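Long-range contact in glycoside Hydrolase Family 43_12 (Metagenome, PDB 7JVH), which probably hydrolyses glycosidic bonds in plant cell-wall polysaccharides or oligosaccharides, as a gut-metagenome member of glycoside hydrolase family 43: residues M253-E265 with L298-E309. Sequence-based numbering, arbitrary orientation.
Sequences MCAEGGTGDWHSE and LADWAGHADLVE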
HETATM    1  N   MSE A 253      13.340  13.619 -11.484  1.00 52.67           N
HETATM    2  CA  MSE A 253      12.438  12.617 -12.037  1.00 55.52           C
HETATM    3  C   MSE A 253      11.071  12.761 -11.371  1.00 57.70           C
HETATM    4  O   MSE A 253      10.982  12.817 -10.145  1.00 51.98           O
HETATM    5  CB  MSE A 253      12.998  11.205 -11.834  1.00 42.68           C
HETATM    6  CG  MSE A 253      12.301  10.155 -12.673  1.00 49.99           C
HETATM    7 SE   MSE A 253      13.048   8.360 -12.435  1.00 64.38          SE
HETATM    8  CE  MSE A 253      14.581   8.383 -13.587  1.00 92.58           C
ATOM      9  N   CYS A 254      10.018  12.816 -12.192  1.00 50.63           N
ATOM     10  CA  CYS A 254       8.665  13.018 -11.698  1.00 49.93           C
ATOM     11  C   CYS A 254       7.695  12.072 -12.364  1.00 48.26           C
ATOM     12  O   CYS A 254       7.917  11.649 -13.493  1.00 55.42           O
ATOM     13  CB  CYS A 254       8.207  14.454 -11.997  1.00 59.03           C
ATOM     14  SG  CYS A 254       9.282  15.748 -11.353  1.00 63.75           S
ATOM     15  N   ALA A 255       6.616  11.749 -11.651  1.00 40.07           N
ATOM     16  CA  ALA A 255       5.433  11.139 -12.238  1.00 39.40           C
ATOM     17  C   ALA A 255       4.630  12.241 -12.927  1.00 41.95           C
ATOM     18  O   ALA A 255       4.615  13.380 -12.445  1.00 44.43           O
ATOM     19  CB  ALA A 255       4.596  10.441 -11.168  1.00 38.67           C
ATOM     20  N   GLU A 256       3.977  11.895 -14.047  1.00 43.08           N
ATOM     21  CA  GLU A 256       3.147  12.827 -14.825  1.00 44.30           C
ATOM     22  C   GLU A 256       1.979  12.076 -15.468  1.00 48.41           C
ATOM     23  O   GLU A 256       2.138  10.943 -15.913  1.00 56.44           O
ATOM     24  CB  GLU A 256       3.979  13.531 -15.906  1.00 47.33           C
ATOM     25  CG  GLU A 256       3.190  14.464 -16.818  1.00 47.89           C
ATOM     26  CD  GLU A 256       4.018  15.070 -17.937  1.00 56.21           C
ATOM     27  OE1 GLU A 256       4.978  15.822 -17.657  1.00 76.87           O
ATOM     28  OE2 GLU A 256       3.694  14.820 -19.111  1.00 62.07           O
ATOM     29  N   GLY A 257       0.810  12.723 -15.495  1.00 53.20           N
ATOM     30  CA  GLY A 257      -0.408  12.173 -16.055  1.00 48.38           C
ATOM     31  C   GLY A 257      -1.460  11.629 -15.096  1.00 53.00           C
ATOM     32  O   GLY A 257      -2.537  11.232 -15.540  1.00 51.11           O
ATOM     33  N   GLY A 258      -1.168  11.594 -13.797  1.00 47.29           N
ATOM     34  CA  GLY A 258      -2.114  11.083 -12.813  1.00 45.83           C
ATOM     35  C   GLY A 258      -1.878   9.623 -12.515  1.00 55.83           C
ATOM     36  O   GLY A 258      -1.249   8.936 -13.327  1.00 63.27           O
ATOM     37  N   THR A 259      -2.297   9.154 -11.332  1.00 61.28           N
ATOM     38  CA  THR A 259      -2.007   7.785 -10.921  1.00 63.84           C
ATOM     39  C   THR A 259      -3.002   6.773 -11.512  1.00 64.66           C
ATOM     40  O   THR A 259      -3.009   5.593 -11.078  1.00 78.29           O
ATOM     41  CB  THR A 259      -1.934   7.592  -9.372  1.00 68.77           C
ATOM     42  OG1 THR A 259      -1.258   8.681  -8.764  1.00 77.42           O
ATOM     43  CG2 THR A 259      -1.161   6.294  -9.091  1.00 54.62           C
ATOM     44  N   GLY A 260      -3.780   7.199 -12.523  1.00 45.94           N
ATOM     45  CA  GLY A 260      -4.626   6.305 -13.296  1.00 51.61           C
ATOM     46  C   GLY A 260      -4.110   6.032 -14.706  1.00 60.77           C
ATOM     47  O   GLY A 260      -2.901   5.852 -14.923  1.00 59.45           O
ATOM     48  N   ASP A 261      -5.042   6.037 -15.669  1.00 65.70           N
ATOM     49  CA  ASP A 261      -4.809   5.662 -17.066  1.00 63.55           C
ATOM     50  C   ASP A 261      -3.651   6.318 -17.800  1.00 60.61           C
ATOM     51  O   ASP A 261      -3.093   5.723 -18.721  1.00 64.49           O
ATOM     52  CB  ASP A 261      -6.090   5.898 -17.878  1.00 61.25           C
ATOM     53  CG  ASP A 261      -7.102   4.809 -17.669  1.00 71.92           C
ATOM     54  OD1 ASP A 261      -6.935   4.021 -16.711  1.00 71.99           O
ATOM     55  OD2 ASP A 261      -8.047   4.726 -18.477  1.00 66.36           O
ATOM     56  N   TRP A 262      -3.311   7.548 -17.420  1.00 61.54           N
ATOM     57  CA  TRP A 262      -2.298   8.316 -18.141  1.00 57.73           C
ATOM     58  C   TRP A 262      -0.975   8.408 -17.369  1.00 49.14           C
ATOM     59  O   TRP A 262      -0.124   9.241 -17.693  1.00 45.51           O
ATOM     60  CB  TRP A 262      -2.847   9.703 -18.514  1.00 50.34           C
ATOM     61  CG  TRP A 262      -2.380  10.158 -19.840  1.00 45.91           C
ATOM     62  CD1 TRP A 262      -1.587  11.238 -20.110  1.00 53.15           C
ATOM     63  CD2 TRP A 262      -2.634   9.521 -21.095  1.00 58.01           C
ATOM     64  NE1 TRP A 262      -1.336  11.320 -21.458  1.00 61.31           N
ATOM     65  CE2 TRP A 262      -1.962  10.281 -22.092  1.00 61.97           C
ATOM     66  CE3 TRP A 262      -3.365   8.387 -21.481  1.00 52.77           C
ATOM     67  CZ2 TRP A 262      -2.002   9.944 -23.449  1.00 58.21           C
ATOM     68  CZ3 TRP A 262      -3.409   8.049 -22.833  1.00 60.93           C
ATOM     69  CH2 TRP A 262      -2.716   8.819 -23.802  1.00 66.33           C
ATOM     70  N   HIS A 263      -0.784   7.505 -16.394  1.00 37.37           N
ATOM     71  CA  HIS A 263       0.402   7.519 -15.540  1.00 48.69           C
ATOM     72  C   HIS A 263       1.658   7.319 -16.394  1.00 57.68           C
ATOM     73  O   HIS A 263       1.629   6.658 -17.443  1.00 59.05           O
ATOM     74  CB  HIS A 263       0.307   6.437 -14.452  1.00 52.21           C
ATOM     75  CG  HIS A 263       0.961   6.799 -13.148  1.00 54.64           C
ATOM     76  ND1 HIS A 263       1.256   5.860 -12.175  1.00 57.31           N
ATOM     77  CD2 HIS A 263       1.368   7.990 -12.646  1.00 55.43           C
ATOM     78  CE1 HIS A 263       1.812   6.451 -11.134  1.00 39.58           C
ATOM     79  NE2 HIS A 263       1.887   7.747 -11.392  1.00 52.96           N
ATOM     80  N   SER A 264       2.758   7.929 -15.948  1.00 48.27           N
ATOM     81  CA  SER A 264       4.049   7.841 -16.629  1.00 48.98           C
ATOM     82  C   SER A 264       5.105   8.418 -15.720  1.00 54.60           C
ATOM     83  O   SER A 264       4.792   8.959 -14.675  1.00 69.86           O
ATOM     84  CB  SER A 264       4.034   8.641 -17.927  1.00 39.00           C
ATOM     85  OG  SER A 264       4.162   9.992 -17.603  1.00 63.94           O
ATOM     86  N   GLU A 265       6.366   8.301 -16.126  1.00 54.33           N
ATOM     87  CA  GLU A 265       7.476   8.939 -15.444  1.00 39.52           C
ATOM     88  C   GLU A 265       8.300   9.674 -16.483  1.00 46.42           C
ATOM     89  O   GLU A 265       8.540   9.154 -17.568  1.00 48.51           O
ATOM     90  CB  GLU A 265       8.339   7.928 -14.714  1.00 45.36           C
ATOM     91  CG  GLU A 265       9.247   8.567 -13.677  1.00 42.79           C
ATOM     92  CD  GLU A 265       8.567   8.835 -12.354  1.00 59.34           C
ATOM     93  OE1 GLU A 265       7.363   8.485 -12.185  1.00 59.24           O
ATOM     94  OE2 GLU A 265       9.250   9.376 -11.470  1.00 59.00           O
ATOM     95  N   LEU A 298      -1.969  -6.948 -19.185  1.00 63.99           N
ATOM     96  CA  LEU A 298      -1.390  -7.420 -17.923  1.00 69.80           C
ATOM     97  C   LEU A 298      -1.329  -6.384 -16.792  1.00 58.76           C
ATOM     98  O   LEU A 298      -1.857  -6.617 -15.706  1.00 58.31           O
ATOM     99  CB  LEU A 298       0.034  -7.953 -18.165  1.00 67.16           C
ATOM    100  CG  LEU A 298       0.817  -8.577 -16.990  1.00 56.99           C
ATOM    101  CD1 LEU A 298       1.785  -7.590 -16.348  1.00 61.50           C
ATOM    102  CD2 LEU A 298      -0.022  -9.306 -15.935  1.00 44.90           C
ATOM    103  N   ALA A 299      -0.645  -5.268 -17.071  1.00 48.15           N
ATOM    104  CA  ALA A 299      -0.357  -4.208 -16.109  1.00 48.75           C
ATOM    105  C   ALA A 299      -0.670  -2.835 -16.691  1.00 44.36           C
ATOM    106  O   ALA A 299      -0.611  -2.639 -17.894  1.00 52.93           O
ATOM    107  CB  ALA A 299       1.108  -4.251 -15.659  1.00 53.43           C
ATOM    108  N   ASP A 300      -0.969  -1.880 -15.807  1.00 45.62           N
ATOM    109  CA  ASP A 300      -1.421  -0.545 -16.180  1.00 53.10           C
ATOM    110  C   ASP A 300      -0.976   0.489 -15.129  1.00 53.57           C
ATOM    111  O   ASP A 300      -0.410   0.133 -14.079  1.00 53.67           O
ATOM    112  CB  ASP A 300      -2.960  -0.545 -16.275  1.00 57.52           C
ATOM    113  CG  ASP A 300      -3.472   0.091 -17.525  1.00 66.34           C
ATOM    114  OD1 ASP A 300      -2.736   0.932 -18.085  1.00 82.94           O
ATOM    115  OD2 ASP A 300      -4.576  -0.255 -17.982  1.00 57.69           O
ATOM    116  N   TRP A 301      -1.266   1.764 -15.412  1.00 48.71           N
ATOM    117  CA  TRP A 301      -1.053   2.896 -14.499  1.00 42.93           C
ATOM    118  C   TRP A 301       0.388   2.989 -13.989  1.00 49.67           C
ATOM    119  O   TRP A 301       0.622   3.244 -12.816  1.00 51.58           O
ATOM    120  CB  TRP A 301      -2.022   2.872 -13.304  1.00 34.86           C
ATOM    121  CG  TRP A 301      -3.507   2.790 -13.637  1.00 66.07           C
ATOM    122  CD1 TRP A 301      -4.085   2.692 -14.869  1.00 71.77           C
ATOM    123  CD2 TRP A 301      -4.589   2.765 -12.694  1.00 65.76           C
ATOM    124  NE1 TRP A 301      -5.456   2.632 -14.754  1.00 72.47           N
ATOM    125  CE2 TRP A 301      -5.789   2.673 -13.430  1.00 75.55           C
ATOM    126  CE3 TRP A 301      -4.657   2.813 -11.291  1.00 66.79           C
ATOM    127  CZ2 TRP A 301      -7.047   2.594 -12.814  1.00 86.19           C
ATOM    128  CZ3 TRP A 301      -5.904   2.744 -10.676  1.00 75.68           C
ATOM    129  CH2 TRP A 301      -7.083   2.634 -11.436  1.00 84.55           C
ATOM    130  N   ALA A 302       1.355   2.793 -14.889  1.00 44.06           N
ATOM    131  CA  ALA A 302       2.756   2.734 -14.509  1.00 43.14           C
ATOM    132  C   ALA A 302       3.353   4.133 -14.339  1.00 50.01           C
ATOM    133  O   ALA A 302       3.364   4.933 -15.274  1.00 45.44           O
ATOM    134  CB  ALA A 302       3.544   1.930 -15.529  1.00 47.49           C
ATOM    135  N   GLY A 303       3.857   4.403 -13.131  1.00 49.23           N
ATOM    136  CA  GLY A 303       4.580   5.613 -12.823  1.00 46.32           C
ATOM    137  C   GLY A 303       4.935   5.685 -11.349  1.00 58.32           C
ATOM    138  O   GLY A 303       4.868   4.676 -10.630  1.00 50.60           O
ATOM    139  N   HIS A 304       5.301   6.897 -10.908  1.00 54.02           N
ATOM    140  CA  HIS A 304       5.730   7.180  -9.539  1.00 53.56           C
ATOM    141  C   HIS A 304       6.914   6.309  -9.137  1.00 51.80           C
ATOM    142  O   HIS A 304       6.839   5.490  -8.210  1.00 54.27           O
ATOM    143  CB  HIS A 304       4.597   7.041  -8.513  1.00 46.19           C
ATOM    144  CG  HIS A 304       4.766   7.942  -7.339  1.00 37.36           C
ATOM    145  ND1 HIS A 304       3.923   9.009  -7.109  1.00 50.17           N
ATOM    146  CD2 HIS A 304       5.703   7.986  -6.363  1.00 55.35           C
ATOM    147  CE1 HIS A 304       4.316   9.658  -6.027  1.00 48.57           C
ATOM    148  NE2 HIS A 304       5.397   9.062  -5.555  1.00 58.47           N
ATOM    149  N   ALA A 305       8.026   6.508  -9.851  1.00 53.24           N
ATOM    150  CA  ALA A 305       9.211   5.686  -9.703  1.00 43.30           C
ATOM    151  C   ALA A 305      10.212   6.321  -8.768  1.00 39.75           C
ATOM    152  O   ALA A 305      10.108   7.500  -8.416  1.00 51.44           O
ATOM    153  CB  ALA A 305       9.843   5.453 -11.057  1.00 44.97           C
ATOM    154  N   ASP A 306      11.197   5.523  -8.363  1.00 44.69           N
ATOM    155  CA  ASP A 306      12.354   5.998  -7.629  1.00 52.86           C
ATOM    156  C   ASP A 306      13.534   5.088  -7.981  1.00 62.76           C
ATOM    157  O   ASP A 306      13.356   3.860  -8.083  1.00 71.32           O
ATOM    158  CB  ASP A 306      12.040   5.961  -6.143  1.00 40.10           C
ATOM    159  CG  ASP A 306      13.088   6.638  -5.278  1.00 65.08           C
ATOM    160  OD1 ASP A 306      13.958   7.392  -5.776  1.00 68.03           O
ATOM    161  OD2 ASP A 306      13.042   6.413  -4.056  1.00 67.95           O
ATOM    162  N   LEU A 307      14.715   5.687  -8.187  1.00 60.35           N
ATOM    163  CA  LEU A 307      15.915   4.964  -8.606  1.00 49.88           C
ATOM    164  C   LEU A 307      16.867   4.677  -7.448  1.00 54.41           C
ATOM    165  O   LEU A 307      16.939   5.441  -6.488  1.00 60.67           O
ATOM    166  CB  LEU A 307      16.678   5.767  -9.662  1.00 52.91           C
ATOM    167  CG  LEU A 307      15.913   6.259 -10.884  1.00 54.21           C
ATOM    168  CD1 LEU A 307      16.905   6.896 -11.843  1.00 47.49           C
ATOM    169  CD2 LEU A 307      15.124   5.140 -11.560  1.00 48.96           C
ATOM    170  N   VAL A 308      17.615   3.578  -7.570  1.00 56.55           N
ATOM    171  CA  VAL A 308      18.697   3.249  -6.654  1.00 58.36           C
ATOM    172  C   VAL A 308      19.842   2.562  -7.408  1.00 68.11           C
ATOM    173  O   VAL A 308      19.606   1.759  -8.304  1.00 70.52           O
ATOM    174  CB  VAL A 308      18.194   2.373  -5.490  1.00 56.18           C
ATOM    175  CG1 VAL A 308      17.851   0.965  -5.975  1.00 58.88           C
ATOM    176  CG2 VAL A 308      19.218   2.341  -4.373  1.00 49.62           C
ATOM    177  N   GLU A 309      21.078   2.926  -7.054  1.00 71.86           N
ATOM    178  CA  GLU A 309      22.286   2.226  -7.495  1.00 71.49           C
ATOM    179  C   GLU A 309      22.751   1.337  -6.377  1.00 74.74           C
ATOM    180  O   GLU A 309      22.210   0.264  -6.179  1.00 70.97           O
ATOM    181  CB  GLU A 309      23.397   3.203  -7.888  1.00 78.99           C
ATOM    182  CG  GLU A 309      24.681   3.212  -7.046  1.00 89.74           C
ATOM    183  CD  GLU A 309      25.536   4.416  -7.369  1.00100.81           C
ATOM    184  OE1 GLU A 309      25.706   4.747  -8.571  1.00102.24           O
ATOM    185  OE2 GLU A 309      26.056   5.053  -6.425  1.00106.14           O
TER
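W301 lays its indole against the backbone of T259-D261. Its CB lies 3.5 Å from G260 O. With CG turned beside the backbone N (chi1 -54°), G260 CA sits over the face of the five-membered ring in a CH-pi contact, 3.6 Å from its centroid. CD1 meets G260 C, and NE1 donates to D261 OD1 (2.8 Å), a bent bond (131° at the hydrogen) with the acceptor tilted out of the indole plane. On the six-membered ring, CE3 approaches T259 O at 3.2 Å. Without the indole, as with an alanine here, G260 is likely to lose its aromatic cover and D261 its N-H partner, leaving the carboxylate free to turn. Beside W301, the H263 ring is clamped between T259 CA over one face and G303 CA over the other, the latter 3.5 Å from the ring centroid; a CB on G303 would collide with the imidazole. H263 ND1 donates to W301 O (2.8 Å, 165°); the acceptor is in the ring plane, though the donor stands above the carbonyl plane. E265, bent at chi2, accepts a hydrogen bond from A305 N at OE1 (3.1 Å), the N-H coming from above the carboxylate plane. M253, a selenomethionine, packs SE and CE on L307 in an apolar contact, the side chains crossing at about a right angle (SE to L307 CG 3.9 Å). Glycerol bound at T259, probably from the crystallisation liquor, may mark a pocket beside this loop. The contact joins two successive four-stranded antiparallel sheets, strand 300-308 being the first of the later one, as between neighbouring blades of the five-bladed beta-propeller of family 43.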